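Hypothetical protein VPA1032 (Vibrio parahaemolyticus, PDB 1ZBP) is of unknown function but belongs to the ImpE family, whose members are linked with type VI secretion gene clusters. Local coordinates at residues A[18-23]-A[35-40]; A[27-32]-A[58-63]; A[115-120]-A[230-235]; A[147-152]-A[234-239]; A[76-81]-A[157-162]. All coordinates share one frame; numbering follows the deposited sequence.

Contact 1 (A[18-23]-A[35-40])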
# COMPACT_ATOMS: atom_id res chain seq x y z
N GLU A 18 -7.20 -18.24 13.59
CA GLU A 18 -7.27 -19.44 14.43
C GLU A 18 -8.28 -20.43 13.86
O GLU A 18 -8.03 -21.63 13.81
CB GLU A 18 -7.69 -19.08 15.86
CG GLU A 18 -6.95 -17.89 16.46
CD GLU A 18 -5.45 -17.98 16.28
OE1 GLU A 18 -4.99 -17.91 15.11
OE2 GLU A 18 -4.73 -18.12 17.29
N LEU A 19 -9.43 -19.91 13.45
CA LEU A 19 -10.47 -20.76 12.88
C LEU A 19 -10.02 -21.41 11.56
O LEU A 19 -10.61 -22.40 11.12
CB LEU A 19 -11.77 -19.95 12.66
CG LEU A 19 -12.59 -19.65 13.91
CD1 LEU A 19 -13.76 -18.73 13.57
CD2 LEU A 19 -13.10 -20.95 14.51
N LEU A 20 -8.98 -20.86 10.94
CA LEU A 20 -8.46 -21.40 9.70
C LEU A 20 -7.34 -22.41 9.96
O LEU A 20 -7.34 -23.50 9.39
CB LEU A 20 -7.95 -20.28 8.79
CG LEU A 20 -9.07 -19.45 8.16
CD1 LEU A 20 -8.49 -18.26 7.40
CD2 LEU A 20 -9.88 -20.33 7.24
N ILE A 21 -6.40 -22.04 10.82
CA ILE A 21 -5.29 -22.93 11.13
C ILE A 21 -5.81 -24.26 11.65
O ILE A 21 -5.27 -25.31 11.32
CB ILE A 21 -4.37 -22.31 12.20
CG1 ILE A 21 -3.68 -21.08 11.62
CG2 ILE A 21 -3.36 -23.35 12.66
CD1 ILE A 21 -2.78 -20.36 12.61
N GLU A 22 -6.85 -24.21 12.48
CA GLU A 22 -7.46 -25.42 13.03
C GLU A 22 -8.30 -26.12 11.97
O GLU A 22 -8.46 -27.34 12.00
CB GLU A 22 -8.34 -25.07 14.24
CG GLU A 22 -7.70 -25.25 15.63
CD GLU A 22 -6.80 -24.09 16.04
OE1 GLU A 22 -6.48 -23.98 17.24
OE2 GLU A 22 -6.40 -23.30 15.16
N ALA A 23 -8.84 -25.34 11.03
CA ALA A 23 -9.67 -25.90 9.96
C ALA A 23 -8.87 -26.76 8.99
O ALA A 23 -9.38 -27.74 8.45
CB ALA A 23 -10.37 -24.77 9.22
N SER A 35 -5.63 -21.42 0.99
CA SER A 35 -5.66 -20.19 0.20
C SER A 35 -6.24 -19.03 1.01
O SER A 35 -5.67 -17.94 1.06
CB SER A 35 -6.49 -20.39 -1.06
OG SER A 35 -6.57 -19.20 -1.84
N SER A 36 -7.39 -19.26 1.65
CA SER A 36 -8.02 -18.23 2.46
C SER A 36 -7.14 -17.86 3.65
O SER A 36 -7.16 -16.73 4.13
CB SER A 36 -9.40 -18.70 2.96
OG SER A 36 -10.28 -18.95 1.87
N PHE A 37 -6.35 -18.82 4.12
CA PHE A 37 -5.47 -18.59 5.26
C PHE A 37 -4.26 -17.72 4.85
O PHE A 37 -3.68 -17.00 5.67
CB PHE A 37 -5.00 -19.95 5.82
CG PHE A 37 -3.94 -19.85 6.89
CD1 PHE A 37 -4.12 -19.01 7.99
CD2 PHE A 37 -2.76 -20.58 6.79
CE1 PHE A 37 -3.13 -18.90 8.96
CE2 PHE A 37 -1.77 -20.48 7.76
CZ PHE A 37 -1.95 -19.63 8.85
N ILE A 38 -3.89 -17.78 3.56
CA ILE A 38 -2.78 -17.00 3.03
C ILE A 38 -3.19 -15.53 2.88
O ILE A 38 -2.41 -14.61 3.18
CB ILE A 38 -2.32 -17.53 1.65
CG1 ILE A 38 -1.74 -18.93 1.80
CG2 ILE A 38 -1.27 -16.60 1.04
CD1 ILE A 38 -1.62 -19.69 0.51
N GLU A 39 -4.41 -15.31 2.41
CA GLU A 39 -4.90 -13.95 2.22
C GLU A 39 -4.94 -13.20 3.54
O GLU A 39 -4.39 -12.09 3.65
CB GLU A 39 -6.30 -13.95 1.58
CG GLU A 39 -6.28 -14.07 0.06
CD GLU A 39 -7.66 -13.99 -0.56
OE1 GLU A 39 -7.75 -13.79 -1.79
OE2 GLU A 39 -8.66 -14.15 0.17
N LEU A 40 -5.55 -13.81 4.55
CA LEU A 40 -5.64 -13.19 5.87
C LEU A 40 -4.28 -13.07 6.55
O LEU A 40 -4.14 -12.39 7.57
CB LEU A 40 -6.63 -13.97 6.75
CG LEU A 40 -8.02 -14.18 6.12
CD1 LEU A 40 -8.94 -14.90 7.10
CD2 LEU A 40 -8.63 -12.84 5.71
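Leu20 and Phe37 sit where segments 18-23 and 35-40 come nearest, their CA atoms 6.0 Å apart. There are no hydrogen bonds between the two segments; the side-chain contacts are apolar, though Leu20 CD1 also rests near the carbonyl Ser36 O.

The aliphatic part of the contact belongs to Leu20, which points at the other helix and works with two different atoms. Its CB lies 4.1 Å from CD1 of the Phe37 ring. Further out, Leu20 CD1 drops onto the backbone of 35-40, 3.7 Å from Phe37 CA, and also meets Leu40 CD1 at a close 3.4 Å. The two leucines cross at roughly a right angle, so they meet through single methyl groups and do not lie side by side.

The aromatic part is carried by Phe37. With CG trans to the backbone N (chi1 173°), the ring swings out toward helix 13-25, where CE1 reaches Ile21 CG1 at 3.5 Å and the Ile21 CD1 methyl sits near CZ. Ile21 comes at the ring on a slant, and so does Leu20 CB.

The axes of the two short segments approach to 9.7 Å, with 148° between their directions, as expected of a helical hairpin whose arms pack antiparallel. Trp4, from helix 4-7, leans on Leu20, Ser36 and Leu40, extending the apolar patch toward the N-terminus. On the far side of helix 31-44, Ile38 faces away from this hairpin and packs against Leu54 of helix 47-60, so helix 31-44 lies between helix 13-25 and helix 47-60.

Contact 2 (A[27-32]-A[58-63])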
# COMPACT_ATOMS: atom_id res chain seq x y z
N SER A 27 -8.52 -30.97 7.65
CA SER A 27 -8.60 -31.14 6.21
C SER A 27 -7.39 -30.46 5.56
O SER A 27 -7.53 -29.46 4.85
CB SER A 27 -9.91 -30.52 5.68
OG SER A 27 -10.13 -30.84 4.32
N PRO A 28 -6.18 -30.99 5.81
CA PRO A 28 -4.92 -30.45 5.28
C PRO A 28 -4.77 -30.52 3.76
O PRO A 28 -3.88 -29.89 3.20
CB PRO A 28 -3.86 -31.29 6.00
CG PRO A 28 -4.53 -32.62 6.13
CD PRO A 28 -5.92 -32.22 6.59
N LYS A 29 -5.65 -31.27 3.11
CA LYS A 29 -5.58 -31.40 1.67
C LYS A 29 -6.62 -30.52 0.98
O LYS A 29 -7.03 -30.80 -0.14
CB LYS A 29 -5.79 -32.87 1.26
CG LYS A 29 -4.73 -33.83 1.81
CD LYS A 29 -3.32 -33.48 1.32
CE LYS A 29 -2.29 -34.44 1.90
NZ LYS A 29 -0.92 -34.26 1.32
N ASP A 30 -7.03 -29.45 1.67
CA ASP A 30 -8.01 -28.52 1.10
C ASP A 30 -7.34 -27.23 0.65
O ASP A 30 -6.75 -26.50 1.45
CB ASP A 30 -9.11 -28.20 2.12
CG ASP A 30 -10.32 -27.56 1.47
OD1 ASP A 30 -10.17 -26.52 0.78
OD2 ASP A 30 -11.44 -28.09 1.64
N ALA A 31 -7.43 -26.94 -0.65
CA ALA A 31 -6.82 -25.75 -1.23
C ALA A 31 -7.49 -24.46 -0.74
O ALA A 31 -6.80 -23.55 -0.25
CB ALA A 31 -6.87 -25.83 -2.75
N SER A 32 -8.81 -24.39 -0.89
CA SER A 32 -9.59 -23.22 -0.48
C SER A 32 -9.28 -22.73 0.93
O SER A 32 -9.19 -21.53 1.17
CB SER A 32 -11.10 -23.52 -0.56
OG SER A 32 -11.51 -23.78 -1.90
N ILE A 58 2.06 -24.77 -3.39
CA ILE A 58 2.59 -25.03 -4.73
C ILE A 58 2.90 -26.51 -4.85
O ILE A 58 2.61 -27.13 -5.87
CB ILE A 58 3.87 -24.21 -4.99
CG1 ILE A 58 3.48 -22.75 -5.25
CG2 ILE A 58 4.67 -24.80 -6.15
CD1 ILE A 58 4.65 -21.81 -5.34
N LYS A 59 3.48 -27.07 -3.79
CA LYS A 59 3.81 -28.49 -3.77
C LYS A 59 2.56 -29.33 -3.78
O LYS A 59 2.46 -30.31 -4.53
CB LYS A 59 4.61 -28.86 -2.52
CG LYS A 59 5.98 -28.27 -2.47
CD LYS A 59 6.72 -28.78 -1.26
CE LYS A 59 8.10 -28.17 -1.19
NZ LYS A 59 8.87 -28.74 -0.06
N LEU A 60 1.59 -28.94 -2.96
CA LEU A 60 0.35 -29.67 -2.83
C LEU A 60 -0.62 -29.49 -3.97
O LEU A 60 -1.34 -30.42 -4.32
CB LEU A 60 -0.35 -29.28 -1.54
CG LEU A 60 0.32 -29.61 -0.20
CD1 LEU A 60 -0.66 -29.24 0.90
CD2 LEU A 60 0.67 -31.10 -0.13
N PHE A 61 -0.63 -28.29 -4.55
CA PHE A 61 -1.56 -27.95 -5.64
C PHE A 61 -0.85 -27.20 -6.77
O PHE A 61 -1.23 -26.07 -7.11
CB PHE A 61 -2.69 -27.09 -5.06
CG PHE A 61 -3.26 -27.60 -3.76
CD1 PHE A 61 -4.17 -28.66 -3.74
CD2 PHE A 61 -2.88 -27.04 -2.55
CE1 PHE A 61 -4.68 -29.14 -2.54
CE2 PHE A 61 -3.39 -27.51 -1.34
CZ PHE A 61 -4.30 -28.57 -1.34
N PRO A 62 0.18 -27.82 -7.38
CA PRO A 62 0.94 -27.20 -8.47
C PRO A 62 0.08 -26.69 -9.62
O PRO A 62 0.57 -25.95 -10.48
CB PRO A 62 1.89 -28.32 -8.90
CG PRO A 62 1.11 -29.56 -8.59
CD PRO A 62 0.54 -29.24 -7.24
N GLU A 63 -1.18 -27.08 -9.64
CA GLU A 63 -2.08 -26.64 -10.70
C GLU A 63 -2.43 -25.16 -10.51
O GLU A 63 -2.86 -24.49 -11.46
CB GLU A 63 -3.36 -27.48 -10.69
CG GLU A 63 -4.13 -27.44 -9.38
CD GLU A 63 -4.00 -28.73 -8.58
OE1 GLU A 63 -2.86 -29.24 -8.42
OE2 GLU A 63 -5.05 -29.22 -8.10
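Phe61 lays its ring under the methyl of Ala31, whose CB stands 3.8 Å from the ring centroid and only 4° off the normal, a well-centred CH-pi contact. The opposite face is covered by Phe61's own chain neighbour, since Leu60 CB lies above it, displaced toward the rim. The ring is thus sandwiched between the Ala31 methyl and the CB of the residue before it. Its far end points into the backbone where the turn runs into helix 31-44: CZ is 3.6 Å from Ala31 N, and Lys29 O comes up to the edge near the ring plane, 3.7 Å from the same CZ.

Both segments are helix ends. Ser27 to Asp30 form a type I beta turn, closed by the bond from Asp30 N to Ser27 O, and Asp30 then serves as N-cap of helix 31-44, its OD1 accepting from the backbone N of Leu33. On the other side, Phe61 is the residue at which helix 47-60 gives up helical backbone angles. The start of one helix is thus packed on the finish of the next, as in a helical hairpin of two consecutive helices.

Leu60 extends the contact along the turn. Its CD1 lies 4.0 Å from Pro28 O, while CD2 is 3.8 Å from Lys29 NZ. The lysine gets there by bending at chi2 (-61°), which brings the otherwise extended chain across the leucine at about a right angle. Arg34 of helix 31-44 touches both Leu60 and Phe61, and its NE donates to Pro28 O.

Contact 3 (A[115-120]-A[230-235])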
# COMPACT_ATOMS: atom_id res chain seq x y z
N ASP A 115 15.47 10.64 15.80
CA ASP A 115 15.91 12.03 15.67
C ASP A 115 14.78 12.79 15.00
O ASP A 115 14.85 13.12 13.82
CB ASP A 115 17.19 12.11 14.83
CG ASP A 115 17.67 13.54 14.62
OD1 ASP A 115 17.58 14.35 15.57
OD2 ASP A 115 18.14 13.86 13.50
N TYR A 116 13.73 13.07 15.78
CA TYR A 116 12.55 13.77 15.29
C TYR A 116 12.83 15.21 14.89
O TYR A 116 11.92 15.94 14.48
CB TYR A 116 11.45 13.75 16.36
CG TYR A 116 11.16 12.38 16.91
CD1 TYR A 116 11.08 11.27 16.06
CD2 TYR A 116 10.98 12.17 18.28
CE1 TYR A 116 10.83 10.00 16.56
CE2 TYR A 116 10.72 10.90 18.79
CZ TYR A 116 10.65 9.82 17.92
OH TYR A 116 10.40 8.55 18.41
N GLU A 117 14.09 15.64 15.00
CA GLU A 117 14.44 16.99 14.62
C GLU A 117 14.78 17.00 13.14
O GLU A 117 14.56 17.99 12.44
CB GLU A 117 15.64 17.48 15.44
CG GLU A 117 15.83 19.00 15.41
CD GLU A 117 14.67 19.76 16.06
OE1 GLU A 117 13.54 19.71 15.52
OE2 GLU A 117 14.89 20.40 17.12
N GLN A 118 15.32 15.88 12.66
CA GLN A 118 15.68 15.75 11.25
C GLN A 118 14.44 15.33 10.44
O GLN A 118 14.32 15.68 9.26
CB GLN A 118 16.79 14.71 11.10
CG GLN A 118 17.43 14.67 9.71
CD GLN A 118 18.41 13.53 9.55
OE1 GLN A 118 18.90 13.26 8.44
NE2 GLN A 118 18.72 12.85 10.65
N VAL A 119 13.52 14.60 11.07
CA VAL A 119 12.30 14.17 10.40
C VAL A 119 11.44 15.40 10.12
O VAL A 119 10.81 15.51 9.07
CB VAL A 119 11.49 13.15 11.25
CG1 VAL A 119 12.38 12.02 11.71
CG2 VAL A 119 10.85 13.85 12.44
N SER A 120 11.45 16.33 11.07
CA SER A 120 10.69 17.57 10.97
C SER A 120 11.28 18.43 9.86
O SER A 120 10.56 19.14 9.17
CB SER A 120 10.75 18.34 12.29
OG SER A 120 9.99 19.54 12.24
N ALA A 230 6.36 13.61 17.49
CA ALA A 230 6.73 14.14 18.80
C ALA A 230 5.87 15.36 19.03
O ALA A 230 4.70 15.26 19.41
CB ALA A 230 8.21 14.53 18.82
N ASP A 231 6.46 16.52 18.79
CA ASP A 231 5.78 17.80 18.95
C ASP A 231 5.81 18.56 17.63
O ASP A 231 5.40 19.72 17.56
CB ASP A 231 6.45 18.63 20.05
CG ASP A 231 7.96 18.51 20.05
OD1 ASP A 231 8.56 18.40 18.96
OD2 ASP A 231 8.56 18.54 21.15
N LYS A 232 6.29 17.90 16.58
CA LYS A 232 6.36 18.52 15.26
C LYS A 232 5.02 18.41 14.54
O LYS A 232 4.03 17.94 15.11
CB LYS A 232 7.44 17.86 14.40
CG LYS A 232 8.85 18.01 14.93
CD LYS A 232 9.11 17.09 16.10
CE LYS A 232 10.51 17.32 16.65
NZ LYS A 232 10.68 18.75 17.09
N GLU A 233 5.01 18.86 13.29
CA GLU A 233 3.81 18.78 12.46
C GLU A 233 3.86 17.57 11.53
O GLU A 233 3.31 17.58 10.43
CB GLU A 233 3.63 20.08 11.65
CG GLU A 233 4.88 20.59 10.91
CD GLU A 233 5.34 19.68 9.77
OE1 GLU A 233 4.56 19.45 8.82
OE2 GLU A 233 6.50 19.21 9.83
N VAL A 234 4.54 16.51 11.98
CA VAL A 234 4.66 15.28 11.20
C VAL A 234 3.65 14.26 11.72
O VAL A 234 3.76 13.77 12.85
CB VAL A 234 6.08 14.68 11.33
CG1 VAL A 234 6.22 13.45 10.47
CG2 VAL A 234 7.11 15.73 10.94
N TYR A 235 2.65 13.94 10.90
CA TYR A 235 1.61 12.98 11.27
C TYR A 235 1.64 11.75 10.36
O TYR A 235 1.53 11.86 9.14
CB TYR A 235 0.24 13.65 11.18
CG TYR A 235 0.09 14.84 12.09
CD1 TYR A 235 -0.29 14.68 13.43
CD2 TYR A 235 0.37 16.14 11.64
CE1 TYR A 235 -0.39 15.78 14.29
CE2 TYR A 235 0.28 17.24 12.50
CZ TYR A 235 -0.10 17.05 13.81
OH TYR A 235 -0.18 18.14 14.66
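Ala230 points its CB at the ring of Tyr116, coming within 3.7 Å of CD2 on a slant. Next along, Asp231 makes no contact with 115-120, but its OD1 takes a 2.8 Å salt bridge from Lys232 NZ, met nearly head-on along the C-O bond. Lys232 carries most of the contact. Its chain, bent at chi2 (76°) and again at chi4 (59°), curls over the beginning of the helix: CG packs on Ser120 CB and CE lies 3.7 Å from Tyr116 CB. At the end of this arc NZ also makes a weak, 3.4 Å salt bridge to Glu117 OE1.

The lysine thus stands between two acids, probably easing repulsion between them, in a small charge network. It ties the hairpin loop joining strands 224-228 and 235-239 to the start of helix 116-129, in the region predicted as coiled coil.

Glu233 folds its side chain back toward Ser120, and OE2 is buried there with no partner in the model, 4.1 Å from Ser120 O. Val234 turns inward, its CG2 4.0 Å from Ser120 CA and facing Val119 CG2; Phe107 of helix 98-113 and Ala123 also touch this valine.

Contact 4 (A[147-152]-A[234-239])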
# COMPACT_ATOMS: atom_id res chain seq x y z
N ASP A 147 -1.23 12.78 -0.38
CA ASP A 147 -1.65 11.89 0.71
C ASP A 147 -1.53 12.69 2.02
O ASP A 147 -0.57 13.45 2.20
CB ASP A 147 -0.74 10.66 0.77
CG ASP A 147 -1.29 9.56 1.67
OD1 ASP A 147 -1.64 9.84 2.84
OD2 ASP A 147 -1.38 8.40 1.21
N ILE A 148 -2.49 12.53 2.93
CA ILE A 148 -2.45 13.27 4.20
C ILE A 148 -1.21 12.89 5.01
O ILE A 148 -0.57 13.75 5.62
CB ILE A 148 -3.74 13.04 5.03
CG1 ILE A 148 -4.93 13.71 4.34
CG2 ILE A 148 -3.56 13.61 6.45
CD1 ILE A 148 -6.28 13.43 5.02
N ASP A 149 -0.89 11.60 5.00
CA ASP A 149 0.28 11.02 5.66
C ASP A 149 1.52 11.85 5.30
O ASP A 149 1.68 12.25 4.14
CB ASP A 149 0.47 9.59 5.14
CG ASP A 149 1.53 8.82 5.89
OD1 ASP A 149 1.23 8.26 6.96
OD2 ASP A 149 2.68 8.78 5.40
N ASP A 150 2.40 12.11 6.27
CA ASP A 150 3.61 12.91 5.99
C ASP A 150 4.78 12.11 5.44
O ASP A 150 5.75 12.68 4.94
CB ASP A 150 4.05 13.66 7.23
CG ASP A 150 3.21 14.88 7.49
OD1 ASP A 150 2.98 15.19 8.68
OD2 ASP A 150 2.80 15.53 6.50
N ARG A 151 4.70 10.78 5.54
CA ARG A 151 5.75 9.92 5.02
C ARG A 151 5.56 9.79 3.50
O ARG A 151 6.51 9.96 2.72
CB ARG A 151 5.69 8.54 5.70
CG ARG A 151 6.30 7.40 4.88
CD ARG A 151 7.64 6.98 5.42
NE ARG A 151 7.53 6.62 6.83
CZ ARG A 151 6.76 5.65 7.28
NH1 ARG A 151 6.04 4.94 6.43
NH2 ARG A 151 6.67 5.41 8.58
N LEU A 152 4.34 9.48 3.08
CA LEU A 152 4.03 9.32 1.66
C LEU A 152 3.97 10.65 0.90
O LEU A 152 4.43 10.73 -0.24
CB LEU A 152 2.70 8.56 1.50
CG LEU A 152 2.77 7.04 1.28
CD1 LEU A 152 4.06 6.46 1.87
CD2 LEU A 152 1.53 6.39 1.87
N VAL A 234 4.54 16.51 11.98
CA VAL A 234 4.66 15.28 11.20
C VAL A 234 3.65 14.26 11.72
O VAL A 234 3.76 13.77 12.85
CB VAL A 234 6.08 14.68 11.33
CG1 VAL A 234 6.22 13.45 10.47
CG2 VAL A 234 7.11 15.73 10.94
N TYR A 235 2.65 13.94 10.90
CA TYR A 235 1.61 12.98 11.27
C TYR A 235 1.64 11.75 10.36
O TYR A 235 1.53 11.86 9.14
CB TYR A 235 0.24 13.65 11.18
CG TYR A 235 0.09 14.84 12.09
CD1 TYR A 235 -0.29 14.68 13.43
CD2 TYR A 235 0.37 16.14 11.64
CE1 TYR A 235 -0.39 15.78 14.29
CE2 TYR A 235 0.28 17.24 12.50
CZ TYR A 235 -0.10 17.05 13.81
OH TYR A 235 -0.18 18.14 14.66
N LEU A 236 1.81 10.57 10.95
CA LEU A 236 1.83 9.33 10.18
C LEU A 236 0.42 8.77 10.18
O LEU A 236 -0.42 9.25 10.90
CB LEU A 236 2.79 8.31 10.78
CG LEU A 236 4.26 8.71 10.81
CD1 LEU A 236 5.08 7.50 11.24
CD2 LEU A 236 4.71 9.19 9.43
N GLY A 237 0.16 7.76 9.37
CA GLY A 237 -1.19 7.22 9.32
C GLY A 237 -1.30 5.79 9.79
O GLY A 237 -0.30 5.10 9.94
N LEU A 238 -2.53 5.36 10.03
CA LEU A 238 -2.80 4.01 10.47
C LEU A 238 -4.15 3.61 9.89
O LEU A 238 -5.16 4.30 10.09
CB LEU A 238 -2.85 3.93 12.00
CG LEU A 238 -1.62 4.41 12.78
CD1 LEU A 238 -1.91 4.41 14.27
CD2 LEU A 238 -0.44 3.51 12.46
N GLY A 239 -4.17 2.50 9.17
CA GLY A 239 -5.42 2.06 8.57
C GLY A 239 -5.62 2.60 7.17
O GLY A 239 -4.65 2.94 6.50
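Asp150 holds both polar backbone atoms of Tyr235, and it does so with a mixture of main chain and side chain. Its N-H donates to Tyr235 O at 3.0 Å, while its OD1 accepts from Tyr235 N at a short 2.6 Å. The carboxylate thus takes the place of a backbone carbonyl, and the loop after strand 140-147 is stitched to the start of strand 235-239 as if it were a fragment of a beta ladder. The motif underneath is a pair of successive Asx turns. Asp147 OD1 accepts from Asp149 N, and two residues later Asp149 OD2 repeats the pattern with Arg151 N, then adds Leu152 N.

The geometry at Asp150 is nearly straight, with 163° at the hydrogen of Tyr235 N, which meets OD1 on the anti side and somewhat out of the carboxylate plane.

Asp149 divides its two oxygens between loop and strand. OD2 is gripped by two amides: Leu152 N donates to the anti lone pair of OD2, while Arg151 N arrives from above the carboxylate plane. A chi1 of -172° turns the Asp149 carboxylate away from its own N, and OD1 reaches the strand 2.7 Å from Gly237 N, a weak bond with a poor angle.

On its other edge strand 235-239 pairs with strand 224-228 in a two-stranded antiparallel sheet, Leu236 bonding to Lys227 through the backbone. Arg151 runs out toward Asp212, its salt-bridge partner, and crosses Leu236 on the way: Leu236 CD2 lies over one face of the guanidinium and CD1 is 3.7 Å from NH2.

Contact 5 (A[76-81]-A[157-162])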
# COMPACT_ATOMS: atom_id res chain seq x y z
N LYS A 76 6.58 -10.32 -1.55
CA LYS A 76 7.94 -9.84 -1.65
C LYS A 76 7.93 -8.31 -1.68
O LYS A 76 8.62 -7.66 -0.89
CB LYS A 76 8.60 -10.40 -2.91
CG LYS A 76 10.03 -9.96 -3.16
CD LYS A 76 10.54 -10.58 -4.45
CE LYS A 76 11.90 -10.07 -4.87
NZ LYS A 76 12.19 -10.48 -6.28
N ALA A 77 7.13 -7.74 -2.58
CA ALA A 77 7.02 -6.28 -2.68
C ALA A 77 6.61 -5.69 -1.33
O ALA A 77 7.20 -4.71 -0.87
CB ALA A 77 6.01 -5.89 -3.75
N ALA A 78 5.62 -6.30 -0.68
CA ALA A 78 5.13 -5.84 0.61
C ALA A 78 6.20 -5.98 1.68
O ALA A 78 6.19 -5.26 2.70
CB ALA A 78 3.90 -6.60 1.03
N GLN A 79 7.13 -6.91 1.46
CA GLN A 79 8.19 -7.08 2.44
C GLN A 79 9.19 -5.96 2.23
O GLN A 79 9.68 -5.37 3.20
CB GLN A 79 8.87 -8.43 2.27
CG GLN A 79 9.99 -8.62 3.28
CD GLN A 79 9.49 -8.73 4.70
OE1 GLN A 79 8.70 -9.62 5.04
NE2 GLN A 79 9.95 -7.82 5.56
N ALA A 80 9.49 -5.65 0.98
CA ALA A 80 10.45 -4.57 0.70
C ALA A 80 9.93 -3.24 1.25
O ALA A 80 10.71 -2.38 1.69
CB ALA A 80 10.71 -4.46 -0.82
N ARG A 81 8.60 -3.06 1.24
CA ARG A 81 7.99 -1.84 1.75
C ARG A 81 8.08 -1.79 3.27
O ARG A 81 8.37 -0.74 3.85
CB ARG A 81 6.52 -1.76 1.31
CG ARG A 81 5.66 -0.73 2.03
CD ARG A 81 4.28 -0.77 1.42
NE ARG A 81 3.35 0.21 1.94
CZ ARG A 81 2.33 -0.08 2.75
NH1 ARG A 81 2.13 -1.34 3.15
NH2 ARG A 81 1.49 0.87 3.13
N GLU A 157 1.99 4.36 -3.71
CA GLU A 157 2.76 3.13 -3.61
C GLU A 157 2.22 2.08 -4.60
O GLU A 157 1.02 2.01 -4.87
CB GLU A 157 2.69 2.58 -2.19
CG GLU A 157 3.08 3.58 -1.09
CD GLU A 157 3.14 2.93 0.30
OE1 GLU A 157 4.24 2.63 0.80
OE2 GLU A 157 2.07 2.73 0.91
N LEU A 158 3.11 1.27 -5.14
CA LEU A 158 2.69 0.25 -6.08
C LEU A 158 3.50 -0.99 -5.85
O LEU A 158 4.67 -0.90 -5.49
CB LEU A 158 2.88 0.72 -7.53
CG LEU A 158 2.02 1.87 -8.05
CD1 LEU A 158 2.61 2.42 -9.35
CD2 LEU A 158 0.58 1.39 -8.28
N PHE A 159 2.88 -2.14 -6.02
CA PHE A 159 3.56 -3.42 -5.91
C PHE A 159 3.53 -3.93 -7.35
O PHE A 159 2.47 -4.26 -7.86
CB PHE A 159 2.80 -4.37 -4.99
CG PHE A 159 2.83 -3.97 -3.53
CD1 PHE A 159 3.79 -3.08 -3.05
CD2 PHE A 159 1.93 -4.52 -2.64
CE1 PHE A 159 3.86 -2.76 -1.71
CE2 PHE A 159 1.99 -4.20 -1.29
CZ PHE A 159 2.96 -3.31 -0.81
N SER A 160 4.67 -3.97 -8.02
CA SER A 160 4.73 -4.42 -9.41
C SER A 160 4.60 -5.94 -9.51
O SER A 160 4.82 -6.66 -8.53
CB SER A 160 6.03 -4.00 -10.06
OG SER A 160 7.12 -4.65 -9.46
N THR A 161 4.24 -6.40 -10.70
CA THR A 161 4.08 -7.83 -10.96
C THR A 161 5.36 -8.60 -10.63
O THR A 161 5.31 -9.63 -9.99
CB THR A 161 3.71 -8.08 -12.45
OG1 THR A 161 2.48 -7.42 -12.77
CG2 THR A 161 3.55 -9.57 -12.70
N ALA A 162 6.50 -8.08 -11.06
CA ALA A 162 7.76 -8.76 -10.78
C ALA A 162 7.98 -8.91 -9.27
O ALA A 162 8.76 -9.75 -8.84
CB ALA A 162 8.93 -8.01 -11.41
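A chi1 of 166° sends the Arg81 side chain out opposite its amide nitrogen, and, extended from CG to NE, it reaches straight from its helix to Glu157, whose own chain runs extended beyond CG to meet it. The grip is side-on through two nitrogens. NE donates to OE1 at 2.8 Å, with OE1 exactly in the guanidinium plane, and NH2 donates to OE2 at 3.0 Å. The two flat groups are nevertheless turned 58° apart, so the carboxylate is not coplanar with the guanidinium, and NE approaches OE1 from well above the carboxylate plane.

Both ends of this buried salt bridge have further partners: Tyr165 OH also bonds to OE1, Lys241 makes a second salt bridge to OE2, and Arg81 NH2 donates to Thr209 O. With two cations beside it, Glu157 would be expected to stay ionised.

This is a helix-on-strand packing, in which helix 65-84 packs against strand 155-159 and runs roughly antiparallel to it. The strand pairs with 165-169, and Phe159 is also bonded through its backbone to His205. The axes of 76-81 and 157-159 come within 8.7 Å, 143° apart in direction. The helix meets the ring with small residues. Ala77 CB sits 3.6 Å from Phe159 CD1, and the Ala77-Ala78 peptide lies over one face of the ring, toward its rim. Ala78 CB touches CE2 at 3.8 Å. Arg81 CD then comes to the ring edge, 3.6 Å from CZ, the guanidinium standing steeply to the ring plane. Trp189 of strand 189-196 adds a T-shaped ring contact to Phe159.

The five contacts run from the N-terminal helices to the mixed alpha-beta remainder. Contacts 1 and 2, 13 Å apart by centres, cross along the chain and share helix 31-44, tying it to helix 13-25 before it and helix 47-60 after it. Contact 5 joins helix 65-84 to strand 155-159 and so the helical part to the sheets; along the chain it crosses contacts 3 and 4, and it packs on contact 4 where Leu152 meets Glu157. Contacts 3 and 4 lie 12 Å apart and share Val234 and Tyr235, so one hairpin, 224-239, is fixed by helix 116-129 and by the loop 147-152. Contact 2 lies on the opposite side of the chain's centre from both.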